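Local coordinates for LPXTG cell wall surface protein (Streptococcus gordonii, PDB 7AVK) that is a cell-wall-anchored streptococcal surface protein, probably an adhesin, whose tandem SHIRT repeats, of which this domain is one, probably set how far it projects from the cell, at residues Val39-Pro44 / Val73-Thr78. Sequence-based numbering, arbitrary orientation.
Sequences VTPTQP and VKFVGT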
loop_
_atom_site.group_PDB
_atom_site.type_symbol
_atom_site.label_atom_id
_atom_site.label_comp_id
_atom_site.label_asym_id
_atom_site.label_seq_id
_atom_site.Cartn_x
_atom_site.Cartn_y
_atom_site.Cartn_z
ATOM N N VAL A 39 5.757 5.094 -12.051
ATOM C CA VAL A 39 5.716 3.988 -11.087
ATOM C C VAL A 39 4.282 3.608 -10.768
ATOM O O VAL A 39 3.404 4.445 -10.663
ATOM C CB VAL A 39 6.622 4.149 -9.848
ATOM C CG1 VAL A 39 8.045 4.149 -10.234
ATOM C CG2 VAL A 39 6.335 5.426 -9.145
ATOM N N THR A 40 4.083 2.297 -10.548
ATOM C CA THR A 40 2.822 1.704 -10.240
ATOM C C THR A 40 2.988 0.972 -8.931
ATOM O O THR A 40 4.004 0.269 -8.764
ATOM C CB THR A 40 2.503 0.674 -11.370
ATOM O OG1 THR A 40 2.702 1.276 -12.642
ATOM C CG2 THR A 40 1.138 0.067 -11.200
ATOM N N PRO A 41 2.059 1.093 -7.985
ATOM C CA PRO A 41 2.253 0.440 -6.691
ATOM C C PRO A 41 2.265 -1.081 -6.837
ATOM O O PRO A 41 1.580 -1.666 -7.661
ATOM C CB PRO A 41 1.079 0.917 -5.844
ATOM C CG PRO A 41 -0.003 1.241 -6.873
ATOM C CD PRO A 41 0.774 1.823 -8.040
ATOM N N THR A 42 3.048 -1.730 -5.964
ATOM C CA THR A 42 3.071 -3.175 -5.914
ATOM C C THR A 42 1.795 -3.694 -5.270
ATOM O O THR A 42 1.398 -3.228 -4.208
ATOM C CB THR A 42 4.289 -3.626 -5.103
ATOM O OG1 THR A 42 5.464 -3.066 -5.690
ATOM C CG2 THR A 42 4.383 -5.135 -4.988
ATOM N N GLN A 43 1.168 -4.690 -5.893
ATOM C CA GLN A 43 0.005 -5.310 -5.298
ATOM C C GLN A 43 0.397 -6.065 -4.037
ATOM O O GLN A 43 1.405 -6.800 -4.044
ATOM C CB GLN A 43 -0.670 -6.277 -6.253
ATOM C CG GLN A 43 -1.368 -5.613 -7.426
ATOM C CD GLN A 43 -2.562 -4.875 -6.939
ATOM O OE1 GLN A 43 -2.710 -3.630 -7.163
ATOM N NE2 GLN A 43 -3.482 -5.596 -6.304
ATOM N N PRO A 44 -0.387 -6.002 -2.967
ATOM C CA PRO A 44 -0.185 -6.952 -1.855
ATOM C C PRO A 44 -0.304 -8.370 -2.400
ATOM O O PRO A 44 -1.167 -8.640 -3.236
ATOM C CB PRO A 44 -1.313 -6.613 -0.862
ATOM C CG PRO A 44 -1.717 -5.135 -1.297
ATOM C CD PRO A 44 -1.554 -5.139 -2.764
ATOM N N VAL A 73 8.127 8.883 -3.795
ATOM C CA VAL A 73 6.702 8.617 -4.015
ATOM C C VAL A 73 6.235 7.794 -2.810
ATOM O O VAL A 73 6.958 6.880 -2.414
ATOM C CB VAL A 73 6.466 7.840 -5.355
ATOM C CG1 VAL A 73 5.017 7.321 -5.475
ATOM C CG2 VAL A 73 6.855 8.761 -6.477
ATOM N N LYS A 74 4.985 8.043 -2.299
ATOM C CA LYS A 74 4.331 7.138 -1.368
ATOM C C LYS A 74 2.967 6.752 -1.923
ATOM O O LYS A 74 2.145 7.616 -2.249
ATOM C CB LYS A 74 4.158 7.756 0.022
ATOM C CG LYS A 74 3.440 6.813 0.987
ATOM C CD LYS A 74 3.169 7.342 2.414
ATOM C CE LYS A 74 4.451 7.555 3.191
ATOM N NZ LYS A 74 4.155 7.895 4.587
ATOM N N PHE A 75 2.711 5.449 -1.966
ATOM C CA PHE A 75 1.389 4.917 -2.278
ATOM C C PHE A 75 0.754 4.428 -0.977
ATOM O O PHE A 75 1.360 3.655 -0.243
ATOM C CB PHE A 75 1.533 3.732 -3.245
ATOM C CG PHE A 75 2.040 4.139 -4.589
ATOM C CD1 PHE A 75 1.200 4.818 -5.478
ATOM C CD2 PHE A 75 3.322 3.803 -5.005
ATOM C CE1 PHE A 75 1.640 5.204 -6.765
ATOM C CE2 PHE A 75 3.757 4.154 -6.312
ATOM C CZ PHE A 75 2.918 4.872 -7.154
ATOM N N VAL A 76 -0.481 4.883 -0.730
ATOM C CA VAL A 76 -1.235 4.538 0.487
ATOM C C VAL A 76 -2.331 3.565 0.087
ATOM O O VAL A 76 -3.186 3.879 -0.760
ATOM C CB VAL A 76 -1.814 5.792 1.135
ATOM C CG1 VAL A 76 -2.666 5.393 2.344
ATOM C CG2 VAL A 76 -0.687 6.748 1.550
ATOM N N GLY A 77 -2.293 2.373 0.679
ATOM C CA GLY A 77 -3.253 1.323 0.397
ATOM C C GLY A 77 -4.217 1.161 1.566
ATOM O O GLY A 77 -3.798 1.061 2.705
ATOM N N THR A 78 -5.538 1.073 1.291
ATOM C CA THR A 78 -6.579 1.019 2.281
ATOM C C THR A 78 -7.131 -0.403 2.343
ATOM O O THR A 78 -7.455 -0.983 1.279
ATOM C CB THR A 78 -7.703 1.983 1.916
ATOM O OG1 THR A 78 -7.176 3.307 1.955
ATOM C CG2 THR A 78 -8.867 1.880 2.866
#
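Pro41 lies flat over one face of the Phe75 ring, the centre of the contact between strand 73-78 and segment 39-44, which leaves strand 38-39 at Val39; Pro41 and Val39, the latter beyond the ring's far end, contribute about equally. The proline CB sits above the inner end of the ring, 3.6 Å from Phe75 CG, while its CD hangs over the outer half, 3.7 Å from Phe75 CE1. That CD also makes a CH-pi contact, 3.8 Å from the centroid of the Phe75 ring and 16° off the ring normal. Phe75 gets there because its CG stands anti to its own carbonyl carbon (chi1 -67°), which carries the ring up from the strand toward the loop. On the opposite face, near the rim, is CG1 of Val73, two residues earlier on the same strand, in one of its two conformers, so the phenyl group lies between that valine and the proline.

Val39, also modelled in two conformers, sits beyond the outer end of the ring, in one of them with its CG2 4.0 Å from Phe75 CZ and as close to Phe75 CE2. Its carbonyl O approaches obliquely, 3.6 Å from the same Phe75 CZ. No hydrogen bond joins the two segments; the loop rests on the strand mainly through apolar groups.

Within this SHIRT domain the loop, running from strand 38-39 to strand 48-50, packs against the central strand of the mixed sheet. Strand 73-82 lies there between 3-11, parallel to it, and antiparallel 55-61, whose Tyr61 touches both Pro41 and Phe75, while Val39 also packs on Leu33 of strand 30-33.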